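Local structure of glycosyl hydrolase family 62 protein (Coprinopsis cinerea, 5B6T) at residues Trp7-Pro12 and Asn257-Asp262; Met144-Asp149 and Cys153-Ser158. The protein is a family 62 glycoside hydrolase, an alpha-L-arabinofuranosidase that probably removes arabinose side groups from arabinoxylan. All coordinates share one frame; numbering follows the deposited sequence.

Contact 1: residues Trp7-Pro12 and Asn257-Asp262; sequences WSSSGP and NAWTRD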
ATOM      1  N   TRP A   7     -13.217   0.555 -13.759  1.00  8.43           N
ATOM      2  CA  TRP A   7     -11.990  -0.234 -13.950  1.00  8.30           C
ATOM      3  C   TRP A   7     -12.274  -1.507 -14.718  1.00  8.69           C
ATOM      4  O   TRP A   7     -13.393  -2.059 -14.685  1.00  8.30           O
ATOM      5  CB  TRP A   7     -11.376  -0.676 -12.608  1.00  8.25           C
ATOM      6  CG  TRP A   7     -11.206   0.397 -11.601  1.00  7.90           C
ATOM      7  CD1 TRP A   7     -12.107   0.756 -10.648  1.00  7.84           C
ATOM      8  CD2 TRP A   7     -10.063   1.251 -11.434  1.00  7.91           C
ATOM      9  NE1 TRP A   7     -11.591   1.779  -9.899  1.00  7.88           N
ATOM     10  CE2 TRP A   7     -10.343   2.104 -10.358  1.00  7.82           C
ATOM     11  CE3 TRP A   7      -8.843   1.386 -12.102  1.00  7.66           C
ATOM     12  CZ2 TRP A   7      -9.437   3.085  -9.920  1.00  7.79           C
ATOM     13  CZ3 TRP A   7      -7.933   2.329 -11.666  1.00  7.68           C
ATOM     14  CH2 TRP A   7      -8.239   3.178 -10.573  1.00  7.77           C
ATOM     15  N   SER A   8     -11.206  -2.022 -15.327  1.00  8.26           N
ATOM     16  CA  SER A   8     -11.150  -3.374 -15.864  1.00  8.48           C
ATOM     17  C   SER A   8     -10.022  -4.120 -15.156  1.00  8.58           C
ATOM     18  O   SER A   8      -8.879  -3.640 -15.126  1.00  8.37           O
ATOM     19  CB  SER A   8     -10.884  -3.361 -17.376  1.00  9.02           C
ATOM     20  OG  SER A   8     -10.742  -4.697 -17.853  1.00  8.96           O
ATOM     21  N   SER A   9     -10.353  -5.271 -14.584  1.00  8.32           N
ATOM     22  CA  SER A   9      -9.396  -6.069 -13.845  1.00  9.08           C
ATOM     23  C   SER A   9      -8.850  -7.214 -14.655  1.00  9.24           C
ATOM     24  O   SER A   9      -9.589  -7.916 -15.365  1.00  9.13           O
ATOM     25  CB  SER A   9     -10.009  -6.653 -12.579  1.00  8.93           C
ATOM     26  OG  SER A   9      -9.015  -7.382 -11.836  1.00  9.34           O
ATOM     27  N   SER A  10      -7.550  -7.417 -14.517  1.00  8.81           N
ATOM     28  CA  SER A  10      -6.909  -8.666 -14.914  1.00  9.10           C
ATOM     29  C   SER A  10      -7.402  -9.823 -14.078  1.00  9.01           C
ATOM     30  O   SER A  10      -8.089  -9.634 -13.076  1.00  9.44           O
ATOM     31  CB  SER A  10      -5.402  -8.557 -14.711  1.00  8.96           C
ATOM     32  OG  SER A  10      -5.069  -8.586 -13.323  1.00  8.88           O
ATOM     33  N   GLY A  11      -7.018 -11.028 -14.469  1.00  9.35           N
ATOM     34  CA  GLY A  11      -7.104 -12.154 -13.576  1.00  9.48           C
ATOM     35  C   GLY A  11      -6.035 -12.091 -12.513  1.00  9.97           C
ATOM     36  O   GLY A  11      -5.290 -11.100 -12.439  1.00  9.59           O
ATOM     37  N   PRO A  12      -5.957 -13.119 -11.669  1.00 10.02           N
ATOM     38  CA  PRO A  12      -4.879 -13.119 -10.675  1.00 10.47           C
ATOM     39  C   PRO A  12      -3.553 -13.256 -11.387  1.00 10.81           C
ATOM     40  O   PRO A  12      -3.383 -14.199 -12.211  1.00 12.64           O
ATOM     41  CB  PRO A  12      -5.180 -14.337  -9.817  1.00 10.69           C
ATOM     42  CG  PRO A  12      -6.149 -15.180 -10.614  1.00 10.58           C
ATOM     43  CD  PRO A  12      -6.837 -14.296 -11.591  1.00 10.47           C
ATOM     44  N   ASN A 257     -13.466 -13.812 -16.143  1.00 11.45           N
ATOM     45  CA  ASN A 257     -14.508 -14.045 -15.151  1.00 12.70           C
ATOM     46  C   ASN A 257     -14.173 -13.259 -13.892  1.00 12.36           C
ATOM     47  O   ASN A 257     -12.991 -13.003 -13.604  1.00 13.75           O
ATOM     48  CB  ASN A 257     -14.634 -15.532 -14.816  1.00 13.75           C
ATOM     49  CG  ASN A 257     -14.959 -16.363 -16.034  1.00 15.23           C
ATOM     50  OD1 ASN A 257     -15.966 -16.143 -16.708  1.00 14.90           O
ATOM     51  ND2 ASN A 257     -14.097 -17.336 -16.320  1.00 16.96           N
ATOM     52  N   ALA A 258     -15.192 -12.898 -13.121  1.00 12.10           N
ATOM     53  CA  ALA A 258     -14.954 -12.181 -11.866  1.00 12.38           C
ATOM     54  C   ALA A 258     -14.335 -13.133 -10.826  1.00 12.57           C
ATOM     55  O   ALA A 258     -15.034 -13.990 -10.295  1.00 15.74           O
ATOM     56  CB  ALA A 258     -16.241 -11.589 -11.340  1.00 12.53           C
ATOM     57  N   TRP A 259     -13.055 -12.976 -10.495  1.00 10.37           N
ATOM     58  CA  TRP A 259     -12.373 -13.919  -9.603  1.00  9.77           C
ATOM     59  C   TRP A 259     -12.340 -13.473  -8.144  1.00  9.44           C
ATOM     60  O   TRP A 259     -11.975 -14.235  -7.235  1.00  9.23           O
ATOM     61  CB  TRP A 259     -10.981 -14.194 -10.144  1.00  9.77           C
ATOM     62  CG  TRP A 259     -10.058 -13.012 -10.101  1.00  9.35           C
ATOM     63  CD1 TRP A 259      -9.905 -12.075 -11.060  1.00  9.55           C
ATOM     64  CD2 TRP A 259      -9.122 -12.689  -9.055  1.00  9.33           C
ATOM     65  NE1 TRP A 259      -8.956 -11.148 -10.672  1.00  9.57           N
ATOM     66  CE2 TRP A 259      -8.444 -11.515  -9.453  1.00  9.36           C
ATOM     67  CE3 TRP A 259      -8.795 -13.275  -7.824  1.00  8.92           C
ATOM     68  CZ2 TRP A 259      -7.452 -10.912  -8.666  1.00  9.50           C
ATOM     69  CZ3 TRP A 259      -7.777 -12.687  -7.058  1.00  9.50           C
ATOM     70  CH2 TRP A 259      -7.139 -11.514  -7.479  1.00  9.59           C
ATOM     71  N   THR A 260     -12.720 -12.225  -7.910  1.00  9.01           N
ATOM     72  CA  THR A 260     -12.735 -11.670  -6.572  1.00  9.02           C
ATOM     73  C   THR A 260     -13.915 -10.721  -6.450  1.00  9.61           C
ATOM     74  O   THR A 260     -14.264 -10.036  -7.413  1.00  9.87           O
ATOM     75  CB  THR A 260     -11.398 -10.939  -6.271  1.00  8.90           C
ATOM     76  OG1 THR A 260     -11.429 -10.433  -4.931  1.00  8.60           O
ATOM     77  CG2 THR A 260     -11.138  -9.800  -7.258  1.00  9.00           C
ATOM     78  N   ARG A 261     -14.507 -10.673  -5.256  1.00 10.14           N
ATOM     79  CA  ARG A 261     -15.473  -9.645  -4.860  1.00 10.85           C
ATOM     80  C   ARG A 261     -14.876  -8.596  -3.929  1.00 10.29           C
ATOM     81  O   ARG A 261     -15.568  -7.656  -3.555  1.00 11.12           O
ATOM     82  CB  ARG A 261     -16.675 -10.292  -4.154  1.00 13.23           C
ATOM     83  CG  ARG A 261     -17.499 -11.198  -5.063  1.00 15.96           C
ATOM     84  CD  ARG A 261     -18.767 -11.647  -4.334  1.00 19.20           C
ATOM     85  NE  ARG A 261     -19.187 -12.957  -4.826  1.00 24.73           N
ATOM     86  CZ  ARG A 261     -19.868 -13.868  -4.123  1.00 28.96           C
ATOM     87  NH1 ARG A 261     -20.255 -13.634  -2.871  1.00 30.42           N
ATOM     88  NH2 ARG A 261     -20.158 -15.033  -4.687  1.00 32.45           N
ATOM     89  N   ASP A 262     -13.618  -8.815  -3.537  1.00  9.38           N
ATOM     90  CA  ASP A 262     -12.882  -7.933  -2.651  1.00  8.83           C
ATOM     91  C   ASP A 262     -11.834  -7.192  -3.444  1.00  8.52           C
ATOM     92  O   ASP A 262     -11.095  -7.817  -4.233  1.00  8.45           O
ATOM     93  CB  ASP A 262     -12.178  -8.746  -1.569  1.00  8.98           C
ATOM     94  CG  ASP A 262     -13.138  -9.402  -0.610  1.00  9.12           C
ATOM     95  OD1 ASP A 262     -13.498  -8.753   0.398  1.00  9.19           O
ATOM     96  OD2 ASP A 262     -13.530 -10.589  -0.853  1.00  9.66           O
TER

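Contact 2: residues Met144-Asp149 and Cys153-Ser158; sequences MWVICD and CHLFSS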
ATOM      1  N   MET A 144       2.107   1.446   7.069  1.00  6.41           N
ATOM      2  CA  MET A 144       2.931   2.639   7.208  1.00  6.73           C
ATOM      3  C   MET A 144       3.201   3.223   5.834  1.00  6.54           C
ATOM      4  O   MET A 144       3.643   2.497   4.931  1.00  7.21           O
ATOM      5  CB  MET A 144       4.259   2.250   7.873  1.00  7.07           C
ATOM      6  CG  MET A 144       4.111   1.378   9.102  1.00  7.59           C
ATOM      7  SD  MET A 144       3.197   2.191  10.416  1.00  8.28           S
ATOM      8  CE  MET A 144       2.979   0.812  11.556  1.00  8.08           C
ATOM      9  N   TRP A 145       2.970   4.529   5.690  1.00  6.31           N
ATOM     10  CA  TRP A 145       3.097   5.191   4.392  1.00  6.17           C
ATOM     11  C   TRP A 145       3.755   6.553   4.507  1.00  6.31           C
ATOM     12  O   TRP A 145       3.253   7.431   5.246  1.00  6.72           O
ATOM     13  CB  TRP A 145       1.698   5.324   3.774  1.00  6.17           C
ATOM     14  CG  TRP A 145       1.707   5.975   2.423  1.00  6.08           C
ATOM     15  CD1 TRP A 145       1.712   7.324   2.146  1.00  6.05           C
ATOM     16  CD2 TRP A 145       1.689   5.318   1.165  1.00  5.90           C
ATOM     17  NE1 TRP A 145       1.746   7.519   0.805  1.00  6.30           N
ATOM     18  CE2 TRP A 145       1.709   6.308   0.166  1.00  5.96           C
ATOM     19  CE3 TRP A 145       1.654   3.983   0.779  1.00  5.87           C
ATOM     20  CZ2 TRP A 145       1.723   5.994  -1.203  1.00  6.09           C
ATOM     21  CZ3 TRP A 145       1.684   3.682  -0.558  1.00  5.92           C
ATOM     22  CH2 TRP A 145       1.689   4.679  -1.536  1.00  6.06           C
ATOM     23  N   VAL A 146       4.832   6.758   3.756  1.00  6.23           N
ATOM     24  CA  VAL A 146       5.544   8.034   3.680  1.00  6.36           C
ATOM     25  C   VAL A 146       5.195   8.776   2.399  1.00  6.31           C
ATOM     26  O   VAL A 146       5.149   8.197   1.319  1.00  6.35           O
ATOM     27  CB  VAL A 146       7.080   7.813   3.765  1.00  6.61           C
ATOM     28  CG1 VAL A 146       7.840   9.098   3.423  1.00  6.71           C
ATOM     29  CG2 VAL A 146       7.493   7.261   5.116  1.00  6.71           C
ATOM     30  N   ILE A 147       4.987  10.083   2.536  1.00  6.26           N
ATOM     31  CA  ILE A 147       4.953  11.013   1.400  1.00  6.40           C
ATOM     32  C   ILE A 147       5.583  12.324   1.853  1.00  6.69           C
ATOM     33  O   ILE A 147       5.303  12.817   2.952  1.00  6.95           O
ATOM     34  CB  ILE A 147       3.534  11.195   0.809  1.00  6.11           C
ATOM     35  CG1 ILE A 147       3.538  12.234  -0.316  1.00  6.08           C
ATOM     36  CG2 ILE A 147       2.485  11.548   1.869  1.00  6.04           C
ATOM     37  CD1 ILE A 147       2.268  12.287  -1.112  1.00  6.35           C
ATOM     38  N   CYS A 148       6.422  12.897   0.984  1.00  6.94           N
ATOM     39  CA  CYS A 148       7.102  14.158   1.254  1.00  7.85           C
ATOM     40  C   CYS A 148       6.701  15.210   0.230  1.00  8.69           C
ATOM     41  O   CYS A 148       6.407  14.893  -0.917  1.00  8.13           O
ATOM     42  CB  CYS A 148       8.617  13.969   1.185  1.00  8.03           C
ATOM     43  SG  CYS A 148       9.206  12.571   2.171  1.00  8.82           S
ATOM     44  N   ASP A 149       6.783  16.478   0.625  1.00  9.81           N
ATOM     45  CA  ASP A 149       6.698  17.559  -0.351  1.00 11.41           C
ATOM     46  C   ASP A 149       8.065  18.264  -0.348  1.00 12.13           C
ATOM     47  O   ASP A 149       9.039  17.671   0.092  1.00 11.51           O
ATOM     48  CB  ASP A 149       5.494  18.463  -0.057  1.00 12.46           C
ATOM     49  CG  ASP A 149       5.660  19.328   1.183  1.00 12.84           C
ATOM     50  OD1 ASP A 149       6.673  19.277   1.894  1.00 13.14           O
ATOM     51  OD2 ASP A 149       4.717  20.102   1.449  1.00 14.72           O
ATOM     52  N   CYS A 153       8.331  15.702   5.386  1.00  9.88           N
ATOM     53  CA  CYS A 153       7.971  14.315   5.192  1.00  9.51           C
ATOM     54  C   CYS A 153       6.872  13.950   6.157  1.00  8.57           C
ATOM     55  O   CYS A 153       6.876  14.414   7.306  1.00  8.19           O
ATOM     56  CB  CYS A 153       9.176  13.411   5.439  1.00 10.40           C
ATOM     57  SG  CYS A 153      10.522  13.762   4.291  1.00 15.95           S
ATOM     58  N   HIS A 154       5.913  13.170   5.665  1.00  7.74           N
ATOM     59  CA  HIS A 154       4.766  12.735   6.448  1.00  7.70           C
ATOM     60  C   HIS A 154       4.753  11.221   6.544  1.00  7.52           C
ATOM     61  O   HIS A 154       5.047  10.536   5.560  1.00  7.49           O
ATOM     62  CB  HIS A 154       3.441  13.228   5.811  1.00  7.98           C
ATOM     63  CG  HIS A 154       3.384  14.722   5.651  1.00  8.01           C
ATOM     64  ND1 HIS A 154       2.761  15.537   6.567  1.00  8.23           N
ATOM     65  CD2 HIS A 154       3.878  15.537   4.696  1.00  8.61           C
ATOM     66  CE1 HIS A 154       2.896  16.799   6.187  1.00  8.51           C
ATOM     67  NE2 HIS A 154       3.544  16.819   5.038  1.00  8.80           N
ATOM     68  N   LEU A 155       4.374  10.725   7.704  1.00  7.19           N
ATOM     69  CA  LEU A 155       4.284   9.297   7.935  1.00  7.35           C
ATOM     70  C   LEU A 155       2.874   8.972   8.420  1.00  7.33           C
ATOM     71  O   LEU A 155       2.450   9.384   9.519  1.00  7.48           O
ATOM     72  CB  LEU A 155       5.347   8.867   8.958  1.00  7.75           C
ATOM     73  CG  LEU A 155       5.295   7.398   9.416  1.00  8.02           C
ATOM     74  CD1 LEU A 155       5.480   6.430   8.252  1.00  8.63           C
ATOM     75  CD2 LEU A 155       6.330   7.118  10.489  1.00  8.40           C
ATOM     76  N   PHE A 156       2.136   8.281   7.567  1.00  6.77           N
ATOM     77  CA  PHE A 156       0.785   7.859   7.870  1.00  6.80           C
ATOM     78  C   PHE A 156       0.766   6.422   8.365  1.00  6.89           C
ATOM     79  O   PHE A 156       1.571   5.591   7.963  1.00  6.94           O
ATOM     80  CB  PHE A 156      -0.107   7.942   6.621  1.00  6.74           C
ATOM     81  CG  PHE A 156      -0.391   9.346   6.151  1.00  6.67           C
ATOM     82  CD1 PHE A 156       0.509  10.055   5.325  1.00  6.69           C
ATOM     83  CD2 PHE A 156      -1.561   9.958   6.525  1.00  6.91           C
ATOM     84  CE1 PHE A 156       0.204  11.340   4.902  1.00  6.92           C
ATOM     85  CE2 PHE A 156      -1.859  11.227   6.092  1.00  6.96           C
ATOM     86  CZ  PHE A 156      -0.983  11.914   5.283  1.00  6.99           C
ATOM     87  N   SER A 157      -0.229   6.107   9.182  1.00  6.79           N
ATOM     88  CA  SER A 157      -0.443   4.760   9.670  1.00  7.08           C
ATOM     89  C   SER A 157      -1.899   4.609  10.147  1.00  7.25           C
ATOM     90  O   SER A 157      -2.602   5.597  10.416  1.00  6.71           O
ATOM     91  CB  SER A 157       0.582   4.440  10.778  1.00  7.11           C
ATOM     92  OG  SER A 157       0.347   5.189  11.959  1.00  7.75           O
ATOM     93  N   SER A 158      -2.323   3.351  10.263  1.00  7.44           N
ATOM     94  CA  SER A 158      -3.656   2.982  10.689  1.00  8.28           C
ATOM     95  C   SER A 158      -3.658   2.121  11.946  1.00  8.03           C
ATOM     96  O   SER A 158      -2.643   1.568  12.326  1.00  7.53           O
ATOM     97  CB  SER A 158      -4.327   2.198   9.549  1.00  9.19           C
ATOM     98  OG  SER A 158      -4.498   3.027   8.438  1.00 11.38           O
TER
HETATM   99  O   HOH W   1       3.265  19.314   3.669  1.00 16.27           O

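Contact 1: residues Trp7-Pro12 and Asn257-Asp262
In the blade of the five-bladed beta-propeller that takes in the chain's N-terminal strand, the loop bearing W259 packs on S9-P12, the segment that leads on from W7. The indole carries nearly the whole contact. Its NE1 gives a hydrogen bond to S10 O (3.0 Å, 145° at the hydrogen), landing on a lone pair in the carbonyl plane while the oxygen sits a little out of the ring plane. S10 O also accepts from S9 OG at 2.7 Å, so two donors grip it, and the S9 hydroxyl is itself hydrogen-bonded to Y288 OH. W259 has CG lodged between its own N and carbonyl carbon (chi1 67°), which lays the ring against P12. On its opposite face sits T260 CG2, 3.8 Å above the plane, so the indole is sandwiched between a methyl and a proline. With an alanine in place of W259, S10 O would probably keep its serine donor but lose the indole one, and the P12 ring would be left without its aromatic support. On the face toward P12 the contact is a CH-pi one: P12 CD stands 3.6 Å from the centroid of W259's five-membered ring, only 4° off its normal.

Contact 2: residues Met144-Asp149 and Cys153-Ser158
Strands 144-148 and 153-158 run antiparallel as the two arms of a beta hairpin, their axes 4.6 Å apart and 159° between their directions. W145 pairs with F156 and I147 with H154 through reciprocal backbone hydrogen bonds, of which F156 N to W145 O is the shortest (2.7 Å) and nearly straight at 172°. V146-L155 and C148-C153 are the non-hydrogen-bonded pairs between and beyond them.

On the face with W145 and I147, the F156 ring presents an edge: its CE1 meets I147 CG2 at 3.8 Å, and W145 O lies in the ring plane. H154 does likewise, turning the edge at CD2 to I147 O (3.5 Å). Its ND1 is taken by R166, while NE2 reaches D149 OD2 through a water, 2.9 Å from the nitrogen.

On the other face V146 CG2 touches L155 CD1. C148 and C153, the pair assigned as a disulfide, also meet there with SG atoms 2.8 Å apart, longer than an intact S-S bond, so whether it is closed in this model is doubtful. At the far end of the pairing the M144 chain, bent at chi2 (-62°), brings SD to 3.5 Å from S157 CB.

The hairpin belongs to a four-stranded propeller blade. Strand 142-148 is the inner one, with the W145 side chain about 5 Å from the bound calcium ion; strand 163-170 continues the sheet beyond 152-158. Strand 82-89 meets V146 and C153 on one face, and strand 195-202 meets W145, I147 and F156 on the other.

In the fold
The two contacts lie on opposite sides of the chain's centre, about 29 Å apart between centres, and share no strand. Contact 2 is buried and local: two successive strands of one blade, four residues apart at their closest ends, held by repeated backbone bonds and flanked by neighbouring sheets. Contact 1 is a surface contact, 18 Å from the chain's centre, and brings together parts of the chain some 245 residues apart; a single aromatic side chain does most of the work there. Contact 2 is nested within the loop that contact 1 closes, in keeping with a propeller in which the N-terminal strand joins later strands in one sheet to complete the ring of blades.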